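PDB 5UR2: bifunctional protein PutA from Bdellovibrio bacteriovorus, which probably oxidises proline to glutamate in two steps, using an FAD-dependent proline dehydrogenase and an NAD+-dependent L-glutamate gamma-semialdehyde dehydrogenase. Local coordinates for residues A133-E147 and M400-G412. Residues are numbered along the deposited sequence; the frame is centred on the assembly and turned at random.
With P5F (N-propargylglycine-modified flavin adenine dinucleotide), chain F.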
loop_
_atom_site.group_PDB
_atom_site.type_symbol
_atom_site.label_atom_id
_atom_site.label_comp_id
_atom_site.label_asym_id
_atom_site.label_seq_id
_atom_site.Cartn_x
_atom_site.Cartn_y
_atom_site.Cartn_z
ATOM N N ALA B 133 55.645 -11.271 33.676
ATOM C CA ALA B 133 55.918 -10.910 32.290
ATOM C C ALA B 133 57.317 -10.315 32.154
ATOM O O ALA B 133 58.038 -10.609 31.190
ATOM C CB ALA B 133 54.855 -9.939 31.780
ATOM N N ARG B 134 57.726 -9.493 33.124
ATOM C CA ARG B 134 59.064 -8.921 33.084
ATOM C C ARG B 134 60.140 -10.006 33.115
ATOM O O ARG B 134 61.101 -9.956 32.335
ATOM C CB ARG B 134 59.236 -7.941 34.245
ATOM C CG ARG B 134 58.556 -6.581 34.030
ATOM C CD ARG B 134 58.821 -5.636 35.206
ATOM N NE ARG B 134 60.254 -5.465 35.433
ATOM C CZ ARG B 134 61.020 -4.606 34.766
ATOM N NH1 ARG B 134 60.488 -3.830 33.827
ATOM N NH2 ARG B 134 62.321 -4.524 35.040
ATOM N N LYS B 135 59.972 -11.024 33.963
ATOM C CA LYS B 135 60.945 -12.114 34.009
ATOM C C LYS B 135 61.052 -12.840 32.674
ATOM O O LYS B 135 62.105 -13.412 32.374
ATOM C CB LYS B 135 60.590 -13.112 35.117
ATOM N N ASN B 136 60.003 -12.800 31.854
ATOM C CA ASN B 136 60.028 -13.394 30.529
ATOM C C ASN B 136 60.343 -12.371 29.442
ATOM O O ASN B 136 59.955 -12.571 28.288
ATOM C CB ASN B 136 58.712 -14.125 30.248
ATOM C CG ASN B 136 58.618 -15.453 31.005
ATOM O OD1 ASN B 136 58.341 -15.475 32.203
ATOM N ND2 ASN B 136 58.879 -16.561 30.310
ATOM N N LYS B 137 61.013 -11.268 29.804
ATOM C CA LYS B 137 61.527 -10.264 28.863
ATOM C C LYS B 137 60.428 -9.502 28.129
ATOM O O LYS B 137 60.605 -9.132 26.971
ATOM C CB LYS B 137 62.472 -10.884 27.831
ATOM C CG LYS B 137 63.617 -11.721 28.339
ATOM C CD LYS B 137 64.449 -10.961 29.333
ATOM C CE LYS B 137 65.850 -11.532 29.330
ATOM N NZ LYS B 137 66.488 -11.253 28.002
ATOM N N MET B 138 59.317 -9.225 28.804
ATOM C CA MET B 138 58.234 -8.424 28.245
ATOM C C MET B 138 57.837 -7.348 29.240
ATOM O O MET B 138 57.745 -7.615 30.445
ATOM C CB MET B 138 56.984 -9.284 27.932
ATOM C CG MET B 138 57.153 -10.326 26.833
ATOM S SD MET B 138 55.619 -11.202 26.433
ATOM C CE MET B 138 55.280 -12.109 27.940
ATOM N N THR B 139 57.569 -6.143 28.739
ATOM C CA THR B 139 57.052 -5.095 29.604
ATOM C C THR B 139 55.549 -4.949 29.356
ATOM O O THR B 139 54.920 -5.825 28.749
ATOM C CB THR B 139 57.845 -3.789 29.399
ATOM O OG1 THR B 139 57.302 -2.762 30.239
ATOM C CG2 THR B 139 57.805 -3.333 27.956
ATOM N N PHE B 140 54.963 -3.841 29.809
ATOM C CA PHE B 140 53.516 -3.746 29.887
ATOM C C PHE B 140 53.094 -2.292 29.748
ATOM O O PHE B 140 53.895 -1.374 29.928
ATOM C CB PHE B 140 53.002 -4.314 31.222
ATOM C CG PHE B 140 53.455 -3.524 32.436
ATOM C CD1 PHE B 140 52.748 -2.387 32.856
ATOM C CD2 PHE B 140 54.597 -3.892 33.140
ATOM C CE1 PHE B 140 53.170 -1.652 33.963
ATOM C CE2 PHE B 140 55.027 -3.163 34.248
ATOM C CZ PHE B 140 54.320 -2.052 34.666
ATOM N N THR B 141 51.813 -2.095 29.462
ATOM C CA THR B 141 51.159 -0.815 29.688
ATOM C C THR B 141 49.832 -1.127 30.352
ATOM O O THR B 141 49.093 -1.991 29.869
ATOM C CB THR B 141 50.976 0.006 28.399
ATOM O OG1 THR B 141 50.387 1.275 28.725
ATOM C CG2 THR B 141 50.099 -0.712 27.364
ATOM N N VAL B 142 49.568 -0.490 31.522
ATOM C CA VAL B 142 48.382 -0.805 32.314
ATOM C C VAL B 142 47.226 0.103 31.917
ATOM O O VAL B 142 47.391 1.322 31.769
ATOM C CB VAL B 142 48.678 -0.700 33.822
ATOM C CG1 VAL B 142 47.401 -0.869 34.600
ATOM C CG2 VAL B 142 49.655 -1.777 34.240
ATOM N N ASP B 143 46.039 -0.487 31.759
ATOM C CA ASP B 143 44.836 0.276 31.457
ATOM C C ASP B 143 43.712 -0.156 32.384
ATOM O O ASP B 143 43.494 -1.357 32.585
ATOM C CB ASP B 143 44.405 0.105 29.999
ATOM C CG ASP B 143 43.127 0.872 29.676
ATOM O OD1 ASP B 143 43.181 2.119 29.540
ATOM O OD2 ASP B 143 42.064 0.226 29.577
ATOM N N ILE B 144 43.014 0.817 32.962
ATOM C CA ILE B 144 41.916 0.542 33.883
ATOM C C ILE B 144 40.616 0.472 33.091
ATOM O O ILE B 144 40.116 1.489 32.606
ATOM C CB ILE B 144 41.835 1.603 34.984
ATOM C CG1 ILE B 144 43.173 1.671 35.717
ATOM C CG2 ILE B 144 40.722 1.263 35.970
ATOM C CD1 ILE B 144 43.291 2.826 36.675
ATOM N N LEU B 145 40.051 -0.728 32.993
ATOM C CA LEU B 145 38.746 -0.911 32.374
ATOM C C LEU B 145 37.663 -0.269 33.229
ATOM O O LEU B 145 37.766 -0.196 34.459
ATOM C CB LEU B 145 38.429 -2.391 32.217
ATOM C CG LEU B 145 39.426 -3.207 31.412
ATOM C CD1 LEU B 145 39.267 -4.678 31.740
ATOM C CD2 LEU B 145 39.194 -2.938 29.940
ATOM N N GLY B 146 36.631 0.233 32.560
ATOM C CA GLY B 146 35.500 0.792 33.275
ATOM C C GLY B 146 34.284 0.827 32.382
ATOM O O GLY B 146 34.374 0.660 31.164
ATOM N N GLU B 147 33.128 1.039 33.008
ATOM C CA GLU B 147 31.927 1.304 32.235
ATOM C C GLU B 147 31.987 2.737 31.714
ATOM O O GLU B 147 32.941 3.480 31.966
ATOM C CB GLU B 147 30.674 1.061 33.068
ATOM C CG GLU B 147 30.858 0.050 34.171
ATOM C CD GLU B 147 29.543 -0.429 34.752
ATOM O OE1 GLU B 147 28.485 -0.169 34.139
ATOM O OE2 GLU B 147 29.571 -1.044 35.839
ATOM N N MET B 400 59.070 -6.043 23.558
ATOM C CA MET B 400 57.655 -6.371 23.453
ATOM C C MET B 400 56.929 -5.836 24.678
ATOM O O MET B 400 57.346 -6.090 25.818
ATOM C CB MET B 400 57.440 -7.883 23.339
ATOM C CG MET B 400 55.971 -8.320 23.477
ATOM S SD MET B 400 54.876 -7.775 22.132
ATOM C CE MET B 400 55.810 -8.457 20.749
ATOM N N ARG B 401 55.848 -5.100 24.443
ATOM C CA ARG B 401 55.036 -4.527 25.507
ATOM C C ARG B 401 53.627 -5.089 25.414
ATOM O O ARG B 401 52.998 -5.020 24.355
ATOM C CB ARG B 401 55.002 -2.999 25.413
ATOM C CG ARG B 401 54.206 -2.340 26.530
ATOM C CD ARG B 401 54.254 -0.796 26.458
ATOM N NE ARG B 401 55.608 -0.304 26.267
ATOM C CZ ARG B 401 56.480 -0.116 27.252
ATOM N NH1 ARG B 401 56.132 -0.375 28.505
ATOM N NH2 ARG B 401 57.702 0.325 26.985
ATOM N N GLU B 402 53.132 -5.643 26.518
ATOM C CA GLU B 402 51.790 -6.213 26.563
ATOM C C GLU B 402 50.806 -5.188 27.099
ATOM O O GLU B 402 51.011 -4.624 28.182
ATOM C CB GLU B 402 51.742 -7.458 27.444
ATOM C CG GLU B 402 52.289 -8.718 26.820
ATOM C CD GLU B 402 51.981 -9.931 27.672
ATOM O OE1 GLU B 402 52.537 -9.989 28.791
ATOM O OE2 GLU B 402 51.208 -10.814 27.236
ATOM N N TYR B 403 49.734 -4.967 26.344
ATOM C CA TYR B 403 48.593 -4.212 26.835
ATOM C C TYR B 403 47.934 -4.976 27.977
ATOM O O TYR B 403 47.488 -6.113 27.798
ATOM C CB TYR B 403 47.613 -3.976 25.692
ATOM C CG TYR B 403 46.512 -3.020 26.028
ATOM C CD1 TYR B 403 46.734 -1.643 26.028
ATOM C CD2 TYR B 403 45.235 -3.491 26.336
ATOM C CE1 TYR B 403 45.708 -0.756 26.338
ATOM C CE2 TYR B 403 44.206 -2.618 26.644
ATOM C CZ TYR B 403 44.442 -1.254 26.643
ATOM O OH TYR B 403 43.415 -0.387 26.959
ATOM N N ALA B 404 47.869 -4.355 29.151
ATOM C CA ALA B 404 47.535 -5.051 30.389
ATOM C C ALA B 404 46.243 -4.501 30.974
ATOM O O ALA B 404 46.265 -3.560 31.784
ATOM C CB ALA B 404 48.685 -4.925 31.387
ATOM N N PRO B 405 45.094 -5.047 30.595
ATOM C CA PRO B 405 43.840 -4.548 31.158
ATOM C C PRO B 405 43.697 -4.983 32.605
ATOM O O PRO B 405 44.065 -6.100 32.981
ATOM C CB PRO B 405 42.761 -5.189 30.277
ATOM C CG PRO B 405 43.503 -5.820 29.118
ATOM C CD PRO B 405 44.869 -6.139 29.643
ATOM N N VAL B 406 43.138 -4.079 33.401
ATOM C CA VAL B 406 42.824 -4.284 34.809
ATOM C C VAL B 406 41.391 -3.821 35.012
ATOM O O VAL B 406 41.034 -2.725 34.568
ATOM C CB VAL B 406 43.773 -3.475 35.715
ATOM C CG1 VAL B 406 43.457 -3.713 37.167
ATOM C CG2 VAL B 406 45.229 -3.805 35.418
ATOM N N GLY B 407 40.570 -4.625 35.678
ATOM C CA GLY B 407 39.227 -4.147 35.951
ATOM C C GLY B 407 38.262 -5.226 36.393
ATOM O O GLY B 407 38.574 -6.420 36.418
ATOM N N GLU B 408 37.063 -4.757 36.733
ATOM C CA GLU B 408 36.007 -5.565 37.319
ATOM C C GLU B 408 35.330 -6.437 36.260
ATOM O O GLU B 408 35.520 -6.262 35.052
ATOM C CB GLU B 408 34.979 -4.671 38.017
ATOM C CG GLU B 408 35.526 -3.894 39.222
ATOM C CD GLU B 408 35.652 -4.730 40.493
ATOM O OE1 GLU B 408 35.370 -5.952 40.461
ATOM O OE2 GLU B 408 36.061 -4.156 41.525
ATOM N N LEU B 409 34.516 -7.378 36.745
ATOM C CA LEU B 409 33.927 -8.404 35.889
ATOM C C LEU B 409 33.070 -7.805 34.778
ATOM O O LEU B 409 33.055 -8.322 33.657
ATOM C CB LEU B 409 33.110 -9.378 36.741
ATOM N N ILE B 410 32.314 -6.749 35.075
ATOM C CA ILE B 410 31.373 -6.187 34.110
ATOM C C ILE B 410 32.090 -5.506 32.944
ATOM O O ILE B 410 31.836 -5.890 31.795
ATOM C CB ILE B 410 30.363 -5.252 34.795
ATOM C CG1 ILE B 410 29.340 -6.073 35.576
ATOM C CG2 ILE B 410 29.680 -4.364 33.782
ATOM C CD1 ILE B 410 28.067 -5.341 35.816
ATOM N N PRO B 411 32.981 -4.524 33.140
ATOM C CA PRO B 411 33.770 -4.065 31.974
ATOM C C PRO B 411 34.670 -5.156 31.406
ATOM O O PRO B 411 34.963 -5.154 30.200
ATOM C CB PRO B 411 34.580 -2.879 32.523
ATOM C CG PRO B 411 33.838 -2.444 33.767
ATOM C CD PRO B 411 33.269 -3.715 34.341
ATOM N N GLY B 412 35.099 -6.105 32.244
ATOM C CA GLY B 412 35.932 -7.196 31.764
ATOM C C GLY B 412 35.217 -8.150 30.825
ATOM O O GLY B 412 35.831 -8.690 29.896
HETATM P PA P5F F . 44.867 -7.671 11.698
HETATM O O1A P5F F . 46.114 -7.684 10.751
HETATM O O2A P5F F . 43.959 -8.795 11.627
HETATM O O5B P5F F . 43.911 -6.531 11.477
HETATM C C5B P5F F . 42.561 -6.485 11.926
HETATM C C4B P5F F . 42.061 -5.038 11.809
HETATM O O4B P5F F . 41.818 -4.630 10.484
HETATM C C3B P5F F . 40.789 -4.700 12.531
HETATM O O3B P5F F . 40.973 -4.535 13.885
HETATM C C2B P5F F . 40.364 -3.454 11.864
HETATM O O2B P5F F . 41.068 -2.387 12.399
HETATM C C1B P5F F . 40.800 -3.668 10.459
HETATM N N9A P5F F . 39.764 -4.147 9.580
HETATM C C8A P5F F . 39.000 -5.300 9.709
HETATM N N7A P5F F . 38.169 -5.379 8.662
HETATM C C5A P5F F . 38.369 -4.293 7.808
HETATM C C6A P5F F . 37.796 -3.854 6.616
HETATM N N6A P5F F . 36.753 -4.609 5.982
HETATM N N1A P5F F . 38.214 -2.711 6.038
HETATM C C2A P5F F . 39.195 -1.969 6.592
HETATM N N3A P5F F . 39.755 -2.357 7.774
HETATM C C4A P5F F . 39.384 -3.486 8.392
HETATM N N1 P5F F . 42.544 0.158 18.755
HETATM C C2 P5F F . 42.040 1.511 18.778
HETATM O O2 P5F F . 41.150 1.890 17.799
HETATM N N3 P5F F . 42.461 2.440 19.784
HETATM C C4 P5F F . 43.379 2.081 20.802
HETATM O O4 P5F F . 43.747 3.040 21.754
HETATM C C4X P5F F . 43.904 0.652 20.786
HETATM N N5 P5F F . 44.747 0.132 21.860
HETATM C C5X P5F F . 45.540 -1.070 21.535
HETATM C C6 P5F F . 46.795 -1.361 22.294
HETATM C C7 P5F F . 47.603 -2.467 21.927
HETATM C C7M P5F F . 48.871 -2.749 22.703
HETATM C C8 P5F F . 47.229 -3.305 20.834
HETATM C C8M P5F F . 48.066 -4.486 20.412
HETATM C C9 P5F F . 46.045 -3.035 20.108
HETATM C C9A P5F F . 45.187 -1.877 20.490
HETATM N N10 P5F F . 43.974 -1.587 19.723
HETATM C C10 P5F F . 43.480 -0.240 19.789
HETATM C "C1'" P5F F . 43.376 -2.551 18.767
HETATM C "C2'" P5F F . 44.051 -2.511 17.395
HETATM O "O2'" P5F F . 43.751 -1.310 16.794
HETATM C "C3'" P5F F . 43.667 -3.656 16.455
HETATM O "O3'" P5F F . 42.315 -3.578 16.201
HETATM C "C4'" P5F F . 43.958 -5.052 16.985
HETATM O "O4'" P5F F . 45.044 -4.947 17.840
HETATM C "C5'" P5F F . 44.131 -6.144 15.912
HETATM O "O5'" P5F F . 44.848 -5.718 14.770
HETATM P P P5F F . 45.964 -6.590 13.981
HETATM O O1P P5F F . 47.108 -5.812 13.224
HETATM O O2P P5F F . 46.387 -7.595 15.117
HETATM O O3P P5F F . 45.054 -7.693 13.174
HETATM C C21 P5F F . 42.872 0.222 23.682
HETATM C C22 P5F F . 43.909 0.226 22.817
HETATM C C23 P5F F . 42.114 1.514 24.032
HETATM O O HOH W 1 60.866 -7.703 24.832
HETATM O O HOH W 2 37.037 -1.586 36.500
#
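T139 to I144 pair in parallel with R401 to V406, joining the first and last strands of the proline dehydrogenase (beta-alpha)8 barrel and so closing it. Seven backbone hydrogen bonds hold the seam, from T139 N to M400 O (2.9 Å) through to L145 N to V406 O (2.7 Å).

On the barrel interior lie T139, T141, D143, R401 and Y403. R401 bends at chi3 (-47°), which brings NH1 to F140 O at 2.8 Å. That oxygen lies in the guanidinium plane but is approached from above its own carbonyl plane. T139 CG2 sits over one guanidinium face, toward its rim, and E378 forms a salt bridge with NE. T141 CG2 meets Y403 CD1 at 3.7 Å, while T141 OG1 is hydrogen-bonded to N194 OD1 and S196 OG.

On the outer face, V142 CG1 packs on V406 CG2 (3.7 Å), and V142 also meets L165 and L169 of helix 152-173. M138 CE lies 3.6 Å from E402 OE1, while E402 OE2 forms a salt bridge with K390 of helix 387-395.

At the C-terminal end of the seam, L145 CD1 lies against P405 CB, and L145 CB against P411 CB. One water bridges L145 O and E408 N.

Y403 belongs to the pocket of the N-propargylglycine-modified FAD. Y403 OH is hydrogen-bonded to K198 NZ and lies 3.0 Å from D143 OD2, with the D143 carboxylate and Y403 ring planes 26° apart. Y403 OH also approaches C21 of the modified flavin, at 3.4 Å.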